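Local coordinates for FBP protein (Leishmania major, PDB 5OEZ) that probably hydrolyses beta-D-fructose 1,6-bisphosphate to beta-D-fructose 6-phosphate and phosphate with the help of magnesium, as a homotetrameric class 1 fructose-1,6-bisphosphatase, at residues 8-12 against 196-201; 157-163 against 305-311; 248-252 against 265-269. All blocks are in the same frame, centred on the assembly; numbering follows the deposited sequence.

Interaction 1. Residues 8-12 against 196-201; sequences TPTTL and IGEFIL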
ATOM      1  N   THR C   8      13.164  -6.471 -12.923  1.00 86.89           N
ATOM      2  CA  THR C   8      13.478  -7.626 -12.010  1.00100.62           C
ATOM      3  C   THR C   8      14.533  -7.247 -10.954  1.00 99.28           C
ATOM      4  O   THR C   8      15.735  -7.332 -11.222  1.00127.04           O
ATOM      5  CB  THR C   8      13.979  -8.873 -12.789  1.00101.24           C
ATOM      6  OG1 THR C   8      12.971  -9.323 -13.704  1.00 87.25           O
ATOM      7  CG2 THR C   8      14.339 -10.024 -11.826  1.00105.90           C
ATOM      8  N   PRO C   9      14.089  -6.824  -9.753  1.00 99.47           N
ATOM      9  CA  PRO C   9      15.050  -6.575  -8.661  1.00 89.57           C
ATOM     10  C   PRO C   9      15.459  -7.861  -7.909  1.00 74.31           C
ATOM     11  O   PRO C   9      14.740  -8.875  -7.962  1.00 62.61           O
ATOM     12  CB  PRO C   9      14.285  -5.614  -7.751  1.00 83.33           C
ATOM     13  CG  PRO C   9      12.850  -5.995  -7.946  1.00 85.89           C
ATOM     14  CD  PRO C   9      12.722  -6.394  -9.391  1.00 88.74           C
ATOM     15  N   THR C  10      16.613  -7.802  -7.240  1.00 67.29           N
ATOM     16  CA  THR C  10      17.159  -8.933  -6.474  1.00 63.48           C
ATOM     17  C   THR C  10      16.484  -9.036  -5.106  1.00 52.72           C
ATOM     18  O   THR C  10      16.728  -8.198  -4.236  1.00 50.69           O
ATOM     19  CB  THR C  10      18.683  -8.789  -6.282  1.00 72.10           C
ATOM     20  OG1 THR C  10      19.316  -8.696  -7.564  1.00 81.73           O
ATOM     21  CG2 THR C  10      19.283  -9.988  -5.512  1.00 78.28           C
ATOM     22  N   THR C  11      15.660 -10.065  -4.911  1.00 49.11           N
ATOM     23  CA  THR C  11      15.009 -10.275  -3.624  1.00 46.26           C
ATOM     24  C   THR C  11      15.924 -10.996  -2.616  1.00 47.43           C
ATOM     25  O   THR C  11      16.921 -11.635  -2.978  1.00 51.51           O
ATOM     26  CB  THR C  11      13.698 -11.068  -3.730  1.00 46.79           C
ATOM     27  OG1 THR C  11      13.974 -12.435  -4.075  1.00 48.12           O
ATOM     28  CG2 THR C  11      12.756 -10.422  -4.756  1.00 54.20           C
ATOM     29  N   LEU C  12      15.568 -10.868  -1.343  1.00 47.33           N
ATOM     30  CA  LEU C  12      16.273 -11.539  -0.245  1.00 45.22           C
ATOM     31  C   LEU C  12      16.288 -13.053  -0.432  1.00 43.88           C
ATOM     32  O   LEU C  12      17.331 -13.687  -0.348  1.00 44.00           O
ATOM     33  CB  LEU C  12      15.642 -11.176   1.092  1.00 44.27           C
ATOM     34  CG  LEU C  12      16.208 -11.850   2.352  1.00 52.22           C
ATOM     35  CD1 LEU C  12      17.729 -11.850   2.391  1.00 48.75           C
ATOM     36  CD2 LEU C  12      15.665 -11.160   3.601  1.00 46.91           C
ATOM     37  N   ILE C 196       5.462  -4.768  -3.743  1.00 58.33           N
ATOM     38  CA  ILE C 196       5.522  -6.202  -4.068  1.00 56.22           C
ATOM     39  C   ILE C 196       5.684  -7.125  -2.862  1.00 59.86           C
ATOM     40  O   ILE C 196       5.742  -8.335  -3.026  1.00 69.59           O
ATOM     41  CB  ILE C 196       6.616  -6.499  -5.131  1.00 61.40           C
ATOM     42  CG1 ILE C 196       8.015  -6.083  -4.655  1.00 63.03           C
ATOM     43  CG2 ILE C 196       6.261  -5.792  -6.434  1.00 67.28           C
ATOM     44  CD1 ILE C 196       9.128  -6.315  -5.657  1.00 61.70           C
ATOM     45  N   GLY C 197       5.734  -6.564  -1.655  1.00 59.59           N
ATOM     46  CA  GLY C 197       5.947  -7.336  -0.440  1.00 55.71           C
ATOM     47  C   GLY C 197       7.167  -8.233  -0.467  1.00 55.97           C
ATOM     48  O   GLY C 197       7.087  -9.410  -0.133  1.00 56.76           O
ATOM     49  N   GLU C 198       8.289  -7.685  -0.905  1.00 53.57           N
ATOM     50  CA  GLU C 198       9.550  -8.420  -0.942  1.00 51.63           C
ATOM     51  C   GLU C 198      10.632  -7.491  -0.415  1.00 48.77           C
ATOM     52  O   GLU C 198      10.590  -6.282  -0.625  1.00 41.54           O
ATOM     53  CB  GLU C 198       9.907  -8.859  -2.364  1.00 59.66           C
ATOM     54  CG  GLU C 198       8.933  -9.844  -3.018  1.00 83.07           C
ATOM     55  CD  GLU C 198       9.084 -11.295  -2.566  1.00 85.43           C
ATOM     56  OE1 GLU C 198      10.105 -11.642  -1.936  1.00 74.54           O
ATOM     57  OE2 GLU C 198       8.170 -12.100  -2.873  1.00 80.02           O
ATOM     58  N   PHE C 199      11.616  -8.088   0.237  1.00 49.07           N
ATOM     59  CA  PHE C 199      12.828  -7.404   0.621  1.00 45.52           C
ATOM     60  C   PHE C 199      13.779  -7.398  -0.562  1.00 46.23           C
ATOM     61  O   PHE C 199      14.025  -8.436  -1.154  1.00 47.25           O
ATOM     62  CB  PHE C 199      13.437  -8.097   1.842  1.00 44.64           C
ATOM     63  CG  PHE C 199      12.693  -7.798   3.100  1.00 41.13           C
ATOM     64  CD1 PHE C 199      12.947  -6.617   3.791  1.00 44.60           C
ATOM     65  CD2 PHE C 199      11.706  -8.643   3.556  1.00 39.24           C
ATOM     66  CE1 PHE C 199      12.251  -6.300   4.938  1.00 39.54           C
ATOM     67  CE2 PHE C 199      10.988  -8.325   4.692  1.00 39.31           C
ATOM     68  CZ  PHE C 199      11.261  -7.157   5.381  1.00 39.63           C
ATOM     69  N   ILE C 200      14.281  -6.212  -0.892  1.00 46.63           N
ATOM     70  CA  ILE C 200      15.104  -5.954  -2.058  1.00 47.05           C
ATOM     71  C   ILE C 200      16.474  -5.577  -1.525  1.00 51.62           C
ATOM     72  O   ILE C 200      16.575  -4.900  -0.506  1.00 43.38           O
ATOM     73  CB  ILE C 200      14.515  -4.765  -2.868  1.00 51.14           C
ATOM     74  CG1 ILE C 200      13.103  -5.093  -3.372  1.00 58.62           C
ATOM     75  CG2 ILE C 200      15.405  -4.363  -4.034  1.00 55.41           C
ATOM     76  CD1 ILE C 200      12.980  -6.390  -4.164  1.00 55.21           C
ATOM     77  N   LEU C 201      17.524  -6.000  -2.224  1.00 47.99           N
ATOM     78  CA  LEU C 201      18.883  -5.678  -1.830  1.00 46.65           C
ATOM     79  C   LEU C 201      19.174  -4.207  -2.117  1.00 50.84           C
ATOM     80  O   LEU C 201      19.010  -3.751  -3.250  1.00 46.26           O
ATOM     81  CB  LEU C 201      19.877  -6.573  -2.584  1.00 53.01           C
ATOM     82  CG  LEU C 201      21.372  -6.338  -2.354  1.00 52.73           C
ATOM     83  CD1 LEU C 201      21.756  -6.580  -0.910  1.00 58.66           C
ATOM     84  CD2 LEU C 201      22.179  -7.236  -3.267  1.00 52.53           C
TER
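Thr-11 and Ile-200 form a single beta bridge, framed by two backbone hydrogen bonds. Leu-12 N gives one to Phe-199 O at 2.9 Å, and the CA-H of Thr-11 approaches the same oxygen. The other runs from Leu-201 N to Thr-10 O at 3.1 Å. The segments then diverge, their directions 76° apart, which fits the bridge remaining single.

The tight side is apolar. Ile-200 CD1 rests against Pro-9, 3.8 Å from its CG, and the two side chains cross at a slant. Leu-12 and Phe-199 lie alongside each other, pointing the same way, with Leu-12 CB 3.9 Å from Phe-199 CB. Between these pairs, Thr-11 CG2 meets Glu-198 CB at 4.0 Å; the carboxylate of Glu-198 is taken up by Lys-40 of the second subunit. Toward solvent the packing thins: exposed Thr-10 and partly exposed Leu-201 bring their CB atoms no closer than 4.5 Å.

With chi1 at 70°, Thr-11 places OG1 between its own N and carbonyl carbon, where it caps a backbone N just beyond Leu-12. Separately, Gln-14 OE1 accepts a hydrogen bond from Thr-11 N. The arrangement is that of an N-capped helix start, helix 12-18, docked on strand 198-203, outermost in the sheet within this chain, and close to the AMP site: the side chain of Leu-12 is about 4 Å from that of AMP-binding Ile-16.

Interaction 2. Residues 157-163 against 305-311; sequences IRMLKGT and RILEQSI
Lys-161 lies over the backbone turn of 307-310, and its aliphatic chain can be traced atom by atom along the carbonyl oxygens there. CB sits 3.8 Å from Leu-307 O, and CG is the same 3.8 Å from Gln-309 O. CG leaves CB opposite the carbonyl carbon (chi1 -70°), and the next two torsions are extended, carrying the chain onward: CD comes to 3.6 Å from Glu-308 O and CE to 3.4 Å from the same oxygen. CE also passes Ser-310 OG at 3.6 Å. A bend at chi4 (139°) then turns NZ, which ends 4.1 Å from Glu-308 O, too long for a hydrogen bond to it.

Beside this methylene path, Ile-311 points into the other segment and buries the most surface of any residue here. Its CD1 reaches Leu-160 O at 3.3 Å, while CG2 crosses Ile-157 obliquely at an approach so short that its exact value is doubtful. At the other end Leu-307 O receives a weak, bent hydrogen bond from Thr-163 N, 3.2 Å long with 127° at the hydrogen. Leu-307 CD2 lies against the backbone of Gly-162, and Arg-305 is salt-bridged to Glu-308 within its segment and to Glu-293 beyond it.

The contact joins the two family regions of the chain. Ile-157, near the end of helix 150-158, packs on Leu-114 and Phe-116 of strand 113-121, whereas Leu-307 touches Glu-293 of helix 281-294 and Ile-306 covers Thr-318 and Phe-322 of strand 317-323.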
ATOM      1  N   ILE C 157      22.578 -25.571  24.800  1.00 65.76           N
ATOM      2  CA  ILE C 157      22.984 -24.163  24.772  1.00 66.52           C
ATOM      3  C   ILE C 157      24.190 -23.845  25.664  1.00 65.92           C
ATOM      4  O   ILE C 157      25.010 -22.991  25.301  1.00 62.32           O
ATOM      5  CB  ILE C 157      21.745 -23.275  25.063  1.00 72.82           C
ATOM      6  CG1 ILE C 157      20.920 -23.115  23.805  1.00 84.32           C
ATOM      7  CG2 ILE C 157      22.100 -21.941  25.662  1.00 74.03           C
ATOM      8  CD1 ILE C 157      21.607 -22.329  22.726  1.00 93.99           C
ATOM      9  N   ARG C 158      24.329 -24.555  26.784  1.00 69.58           N
ATOM     10  CA  ARG C 158      25.537 -24.468  27.621  1.00 75.96           C
ATOM     11  C   ARG C 158      26.846 -24.879  26.918  1.00 74.05           C
ATOM     12  O   ARG C 158      27.921 -24.470  27.337  1.00 71.33           O
ATOM     13  CB  ARG C 158      25.376 -25.282  28.912  1.00 79.61           C
ATOM     14  CG  ARG C 158      24.561 -24.543  29.995  1.00 81.26           C
ATOM     15  CD  ARG C 158      23.788 -25.591  30.804  1.00 83.74           C
ATOM     16  NE  ARG C 158      22.790 -25.161  31.792  1.00 81.61           N
ATOM     17  CZ  ARG C 158      21.851 -25.956  32.324  1.00 87.27           C
ATOM     18  NH1 ARG C 158      21.747 -27.251  32.014  1.00 83.76           N
ATOM     19  NH2 ARG C 158      20.985 -25.439  33.196  1.00100.85           N
ATOM     20  N   MET C 159      26.756 -25.706  25.879  1.00 80.13           N
ATOM     21  CA  MET C 159      27.926 -26.088  25.076  1.00 89.13           C
ATOM     22  C   MET C 159      28.293 -25.080  23.970  1.00 80.99           C
ATOM     23  O   MET C 159      29.371 -25.192  23.391  1.00 97.07           O
ATOM     24  CB  MET C 159      27.702 -27.470  24.445  1.00101.42           C
ATOM     25  CG  MET C 159      27.528 -28.602  25.451  1.00120.26           C
ATOM     26  SD  MET C 159      27.703 -30.246  24.705  1.00126.81           S
ATOM     27  CE  MET C 159      26.633 -30.091  23.283  1.00 98.58           C
ATOM     28  N   LEU C 160      27.426 -24.106  23.687  1.00 73.32           N
ATOM     29  CA  LEU C 160      27.618 -23.190  22.552  1.00 77.58           C
ATOM     30  C   LEU C 160      28.222 -21.844  22.932  1.00 69.37           C
ATOM     31  O   LEU C 160      28.195 -21.445  24.100  1.00 83.90           O
ATOM     32  CB  LEU C 160      26.281 -22.970  21.836  1.00 84.49           C
ATOM     33  CG  LEU C 160      25.654 -24.235  21.230  1.00 94.64           C
ATOM     34  CD1 LEU C 160      24.255 -23.932  20.724  1.00 87.02           C
ATOM     35  CD2 LEU C 160      26.517 -24.822  20.116  1.00 93.32           C
ATOM     36  N   LYS C 161      28.789 -21.168  21.936  1.00 62.84           N
ATOM     37  CA  LYS C 161      29.244 -19.775  22.066  1.00 72.99           C
ATOM     38  C   LYS C 161      28.779 -18.982  20.855  1.00 67.28           C
ATOM     39  O   LYS C 161      28.379 -19.558  19.839  1.00 56.78           O
ATOM     40  CB  LYS C 161      30.770 -19.684  22.149  1.00 86.30           C
ATOM     41  CG  LYS C 161      31.393 -20.210  23.436  1.00 93.30           C
ATOM     42  CD  LYS C 161      32.868 -19.803  23.515  1.00 93.36           C
ATOM     43  CE  LYS C 161      33.526 -20.102  24.885  1.00107.94           C
ATOM     44  NZ  LYS C 161      34.916 -20.646  24.898  1.00121.60           N
ATOM     45  N   GLY C 162      28.859 -17.659  20.959  1.00 52.40           N
ATOM     46  CA  GLY C 162      28.573 -16.777  19.839  1.00 54.03           C
ATOM     47  C   GLY C 162      29.399 -17.062  18.592  1.00 55.03           C
ATOM     48  O   GLY C 162      28.929 -16.845  17.480  1.00 48.91           O
ATOM     49  N   THR C 163      30.617 -17.572  18.778  1.00 52.29           N
ATOM     50  CA  THR C 163      31.509 -17.915  17.670  1.00 49.54           C
ATOM     51  C   THR C 163      31.017 -19.102  16.831  1.00 52.91           C
ATOM     52  O   THR C 163      31.489 -19.273  15.714  1.00 56.43           O
ATOM     53  CB  THR C 163      32.957 -18.196  18.165  1.00 50.60           C
ATOM     54  OG1 THR C 163      32.920 -19.122  19.253  1.00 57.73           O
ATOM     55  CG2 THR C 163      33.626 -16.906  18.637  1.00 47.92           C
ATOM     56  N   ARG C 305      35.646 -10.009  23.585  1.00 52.46           N
ATOM     57  CA  ARG C 305      34.603 -10.175  22.588  1.00 56.70           C
ATOM     58  C   ARG C 305      33.355 -10.798  23.182  1.00 49.99           C
ATOM     59  O   ARG C 305      33.437 -11.811  23.867  1.00 47.88           O
ATOM     60  CB  ARG C 305      35.104 -11.068  21.437  1.00 56.08           C
ATOM     61  CG  ARG C 305      36.184 -10.432  20.565  1.00 54.37           C
ATOM     62  CD  ARG C 305      36.808 -11.459  19.641  1.00 54.28           C
ATOM     63  NE  ARG C 305      35.859 -11.914  18.624  1.00 54.99           N
ATOM     64  CZ  ARG C 305      35.860 -13.108  18.027  1.00 56.28           C
ATOM     65  NH1 ARG C 305      36.750 -14.052  18.322  1.00 61.29           N
ATOM     66  NH2 ARG C 305      34.937 -13.379  17.118  1.00 58.42           N
ATOM     67  N   ILE C 306      32.205 -10.195  22.884  1.00 44.89           N
ATOM     68  CA  ILE C 306      30.899 -10.762  23.226  1.00 42.25           C
ATOM     69  C   ILE C 306      30.777 -12.207  22.716  1.00 44.50           C
ATOM     70  O   ILE C 306      30.287 -13.081  23.437  1.00 48.97           O
ATOM     71  CB  ILE C 306      29.741  -9.930  22.605  1.00 43.84           C
ATOM     72  CG1 ILE C 306      29.672  -8.511  23.190  1.00 44.14           C
ATOM     73  CG2 ILE C 306      28.385 -10.610  22.795  1.00 42.51           C
ATOM     74  CD1 ILE C 306      29.349  -8.431  24.666  1.00 51.67           C
ATOM     75  N   LEU C 307      31.211 -12.442  21.475  1.00 47.78           N
ATOM     76  CA  LEU C 307      31.089 -13.754  20.833  1.00 46.57           C
ATOM     77  C   LEU C 307      31.895 -14.853  21.499  1.00 47.94           C
ATOM     78  O   LEU C 307      31.535 -16.025  21.382  1.00 55.71           O
ATOM     79  CB  LEU C 307      31.446 -13.676  19.347  1.00 47.18           C
ATOM     80  CG  LEU C 307      30.524 -12.805  18.475  1.00 52.13           C
ATOM     81  CD1 LEU C 307      30.969 -12.864  17.021  1.00 53.11           C
ATOM     82  CD2 LEU C 307      29.063 -13.212  18.602  1.00 51.04           C
ATOM     83  N   GLU C 308      32.946 -14.484  22.224  1.00 51.52           N
ATOM     84  CA  GLU C 308      33.756 -15.463  22.988  1.00 58.83           C
ATOM     85  C   GLU C 308      33.206 -15.812  24.386  1.00 52.85           C
ATOM     86  O   GLU C 308      33.754 -16.691  25.030  1.00 55.43           O
ATOM     87  CB  GLU C 308      35.210 -14.988  23.130  1.00 53.84           C
ATOM     88  CG  GLU C 308      36.034 -15.061  21.850  1.00 64.72           C
ATOM     89  CD  GLU C 308      37.449 -14.490  21.999  1.00 80.79           C
ATOM     90  OE1 GLU C 308      37.825 -14.058  23.113  1.00107.13           O
ATOM     91  OE2 GLU C 308      38.193 -14.462  20.991  1.00 84.36           O
ATOM     92  N   GLN C 309      32.139 -15.161  24.850  1.00 51.96           N
ATOM     93  CA  GLN C 309      31.587 -15.472  26.181  1.00 50.50           C
ATOM     94  C   GLN C 309      30.848 -16.801  26.182  1.00 54.94           C
ATOM     95  O   GLN C 309      30.141 -17.124  25.226  1.00 59.61           O
ATOM     96  CB  GLN C 309      30.639 -14.384  26.664  1.00 46.67           C
ATOM     97  CG  GLN C 309      31.307 -13.037  26.899  1.00 51.52           C
ATOM     98  CD  GLN C 309      30.303 -11.943  27.240  1.00 62.06           C
ATOM     99  OE1 GLN C 309      29.164 -12.222  27.627  1.00 63.33           O
ATOM    100  NE2 GLN C 309      30.729 -10.685  27.126  1.00 63.43           N
ATOM    101  N   SER C 310      31.013 -17.559  27.262  1.00 58.70           N
ATOM    102  CA  SER C 310      30.267 -18.807  27.454  1.00 72.32           C
ATOM    103  C   SER C 310      28.818 -18.515  27.838  1.00 72.53           C
ATOM    104  O   SER C 310      28.544 -17.569  28.582  1.00 69.76           O
ATOM    105  CB  SER C 310      30.906 -19.661  28.550  1.00 78.53           C
ATOM    106  OG  SER C 310      32.196 -20.081  28.182  1.00 90.35           O
ATOM    107  N   ILE C 311      27.903 -19.322  27.314  1.00 66.29           N
ATOM    108  CA  ILE C 311      26.515 -19.288  27.726  1.00 68.39           C
ATOM    109  C   ILE C 311      26.344 -20.256  28.897  1.00 70.13           C
ATOM    110  O   ILE C 311      26.434 -21.474  28.734  1.00 82.14           O
ATOM    111  CB  ILE C 311      25.553 -19.610  26.552  1.00 69.30           C
ATOM    112  CG1 ILE C 311      25.568 -18.469  25.532  1.00 74.18           C
ATOM    113  CG2 ILE C 311      24.129 -19.828  27.057  1.00 74.38           C
ATOM    114  CD1 ILE C 311      26.199 -18.826  24.206  1.00 88.80           C
TER

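Interaction 3. Residues 248-252 against 265-269; sequences YIGSM and IFCYP
Tyr-248 and Tyr-268 bring their phenol ends together, the two side chains crossing at about a right angle. Tyr-248 OH is 3.1 Å from Tyr-268 CE1 and 3.2 Å from Tyr-268 OH. Beside this pair Phe-266 makes two further contacts: its CE1 lies 4.0 Å from Tyr-248 CE1, and its CE2 is 4.1 Å from Met-252 CG. That same methionine carbon sits at the edge of the Tyr-268 ring, near its plane, 4.2 Å from CE2. Its reach to both rings goes with the first torsion, which holds CG opposite the backbone N (chi1 -174°).

The first shell belongs to a beta-alpha-beta crossover: strand 245-246, helix 252-262 and strand 265-268, with parallel strand 214-216 lying between the two strands. Tyr-248, Met-252 and Tyr-268 have each been seen to bind beta-D-fructose 6-phosphate, so the contact lines the sugar pocket, vacant in this chain.

Further out, Gly-250 N stands 3.9 Å above one face of Tyr-248, offset toward the rim, and Asp-255 accepts from the backbone N of both Ile-249 and Gly-250. Ser-251 N-caps helix 252-262 through a weak bond to Gly-254 N. Backbone hydrogen bonds tie Phe-266 to Phe-322 and Tyr-268 to Val-320, fixing the strand that carries both rings, and Tyr-248 packs on Ala-246 of the third subunit.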
ATOM      1  N   TYR C 248      21.137   9.524  20.758  1.00 45.66           N
ATOM      2  CA  TYR C 248      20.562   8.389  21.488  1.00 46.15           C
ATOM      3  C   TYR C 248      19.048   8.350  21.263  1.00 49.57           C
ATOM      4  O   TYR C 248      18.272   9.054  21.920  1.00 44.85           O
ATOM      5  CB  TYR C 248      20.904   8.449  22.977  1.00 43.19           C
ATOM      6  CG  TYR C 248      20.609   7.175  23.738  1.00 45.19           C
ATOM      7  CD1 TYR C 248      21.405   6.036  23.575  1.00 44.16           C
ATOM      8  CD2 TYR C 248      19.555   7.101  24.625  1.00 48.22           C
ATOM      9  CE1 TYR C 248      21.148   4.862  24.270  1.00 45.60           C
ATOM     10  CE2 TYR C 248      19.284   5.931  25.318  1.00 49.45           C
ATOM     11  CZ  TYR C 248      20.084   4.816  25.136  1.00 47.91           C
ATOM     12  OH  TYR C 248      19.814   3.667  25.836  1.00 57.22           O
ATOM     13  N   ILE C 249      18.657   7.532  20.291  1.00 48.79           N
ATOM     14  CA  ILE C 249      17.262   7.325  19.949  1.00 53.22           C
ATOM     15  C   ILE C 249      16.532   6.662  21.115  1.00 50.51           C
ATOM     16  O   ILE C 249      15.382   6.963  21.342  1.00 52.04           O
ATOM     17  CB  ILE C 249      17.113   6.466  18.658  1.00 52.63           C
ATOM     18  CG1 ILE C 249      17.683   7.197  17.434  1.00 54.99           C
ATOM     19  CG2 ILE C 249      15.650   6.124  18.374  1.00 52.24           C
ATOM     20  CD1 ILE C 249      17.992   6.278  16.252  1.00 63.31           C
ATOM     21  N   GLY C 250      17.186   5.740  21.819  1.00 60.51           N
ATOM     22  CA  GLY C 250      16.531   4.921  22.856  1.00 58.29           C
ATOM     23  C   GLY C 250      15.870   3.658  22.301  1.00 54.55           C
ATOM     24  O   GLY C 250      15.040   3.050  22.953  1.00 65.56           O
ATOM     25  N   SER C 251      16.207   3.284  21.074  1.00 52.83           N
ATOM     26  CA  SER C 251      15.849   1.989  20.495  1.00 61.70           C
ATOM     27  C   SER C 251      17.184   1.399  20.088  1.00 52.83           C
ATOM     28  O   SER C 251      17.869   1.928  19.210  1.00 49.95           O
ATOM     29  CB  SER C 251      14.924   2.146  19.274  1.00 66.77           C
ATOM     30  OG  SER C 251      14.978   1.027  18.382  1.00 70.73           O
ATOM     31  N   MET C 252      17.545   0.302  20.731  1.00 46.17           N
ATOM     32  CA  MET C 252      18.810  -0.351  20.475  1.00 47.40           C
ATOM     33  C   MET C 252      19.029  -0.659  18.978  1.00 43.54           C
ATOM     34  O   MET C 252      20.111  -0.416  18.440  1.00 40.40           O
ATOM     35  CB  MET C 252      18.854  -1.635  21.283  1.00 50.72           C
ATOM     36  CG  MET C 252      20.177  -2.384  21.238  1.00 70.48           C
ATOM     37  SD  MET C 252      19.902  -4.140  20.941  1.00 98.82           S
ATOM     38  CE  MET C 252      18.755  -4.520  22.264  1.00 84.55           C
ATOM     39  N   ILE C 265      30.143   4.820  18.002  1.00 40.52           N
ATOM     40  CA  ILE C 265      30.109   3.881  19.103  1.00 41.76           C
ATOM     41  C   ILE C 265      28.733   3.889  19.735  1.00 38.41           C
ATOM     42  O   ILE C 265      28.131   4.951  19.924  1.00 37.18           O
ATOM     43  CB  ILE C 265      31.253   4.135  20.158  1.00 41.15           C
ATOM     44  CG1 ILE C 265      31.378   2.936  21.106  1.00 47.18           C
ATOM     45  CG2 ILE C 265      31.040   5.418  20.933  1.00 45.30           C
ATOM     46  CD1 ILE C 265      32.644   2.928  21.945  1.00 45.60           C
ATOM     47  N   PHE C 266      28.268   2.687  20.088  1.00 40.98           N
ATOM     48  CA  PHE C 266      27.068   2.493  20.887  1.00 47.48           C
ATOM     49  C   PHE C 266      27.452   1.792  22.192  1.00 39.39           C
ATOM     50  O   PHE C 266      28.096   0.745  22.143  1.00 44.39           O
ATOM     51  CB  PHE C 266      26.056   1.636  20.108  1.00 40.10           C
ATOM     52  CG  PHE C 266      24.824   1.322  20.883  1.00 38.15           C
ATOM     53  CD1 PHE C 266      23.864   2.308  21.107  1.00 45.06           C
ATOM     54  CD2 PHE C 266      24.646   0.057  21.453  1.00 46.93           C
ATOM     55  CE1 PHE C 266      22.728   2.039  21.861  1.00 50.80           C
ATOM     56  CE2 PHE C 266      23.521  -0.216  22.222  1.00 48.87           C
ATOM     57  CZ  PHE C 266      22.565   0.778  22.426  1.00 52.64           C
ATOM     58  N   CYS C 267      26.997   2.320  23.328  1.00 45.44           N
ATOM     59  CA  CYS C 267      27.351   1.770  24.657  1.00 44.89           C
ATOM     60  C   CYS C 267      26.143   1.567  25.561  1.00 39.02           C
ATOM     61  O   CYS C 267      25.277   2.429  25.658  1.00 40.25           O
ATOM     62  CB  CYS C 267      28.309   2.690  25.383  1.00 39.33           C
ATOM     63  SG  CYS C 267      29.829   3.041  24.533  1.00 53.79           S
ATOM     64  N   TYR C 268      26.075   0.383  26.161  1.00 40.67           N
ATOM     65  CA  TYR C 268      25.307   0.166  27.383  1.00 45.52           C
ATOM     66  C   TYR C 268      26.308  -0.299  28.424  1.00 43.57           C
ATOM     67  O   TYR C 268      26.531  -1.505  28.574  1.00 44.63           O
ATOM     68  CB  TYR C 268      24.224  -0.870  27.256  1.00 48.55           C
ATOM     69  CG  TYR C 268      22.917  -0.439  26.628  1.00 56.67           C
ATOM     70  CD1 TYR C 268      22.075   0.482  27.250  1.00 59.25           C
ATOM     71  CD2 TYR C 268      22.485  -1.013  25.434  1.00 61.11           C
ATOM     72  CE1 TYR C 268      20.861   0.861  26.665  1.00 63.96           C
ATOM     73  CE2 TYR C 268      21.271  -0.658  24.857  1.00 77.80           C
ATOM     74  CZ  TYR C 268      20.464   0.286  25.469  1.00 67.48           C
ATOM     75  OH  TYR C 268      19.269   0.643  24.889  1.00 92.16           O
ATOM     76  N   PRO C 269      26.912   0.658  29.125  1.00 41.26           N
ATOM     77  CA  PRO C 269      27.965   0.338  30.063  1.00 46.06           C
ATOM     78  C   PRO C 269      27.417  -0.259  31.324  1.00 48.18           C
ATOM     79  O   PRO C 269      26.221  -0.197  31.571  1.00 51.76           O
ATOM     80  CB  PRO C 269      28.562   1.704  30.392  1.00 44.56           C
ATOM     81  CG  PRO C 269      27.403   2.625  30.317  1.00 48.13           C
ATOM     82  CD  PRO C 269      26.520   2.082  29.210  1.00 43.87           C
TER

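How the interactions relate
The three contacts are spread through one chain without touching. Interactions 1 and 2 lie on opposite sides of its centre, their own centres 33 Å apart and nearest atoms about 19 Å; their segments alternate along the sequence. In sequence, both segments of interaction 3 fall between those of interaction 2; in space the centres are 22 Å apart and the nearest atoms about 8 Å. Interaction 3 alone contains sugar-binding residues, and the side chain of Met-252 is about 4 Å from that of metal-binding Glu-284. Interaction 1 adjoins the AMP region instead, its centre 30 Å from that of interaction 3. Interaction 2 is about 10 Å from AMP-binding Tyr-113, measured between side chains from Leu-160.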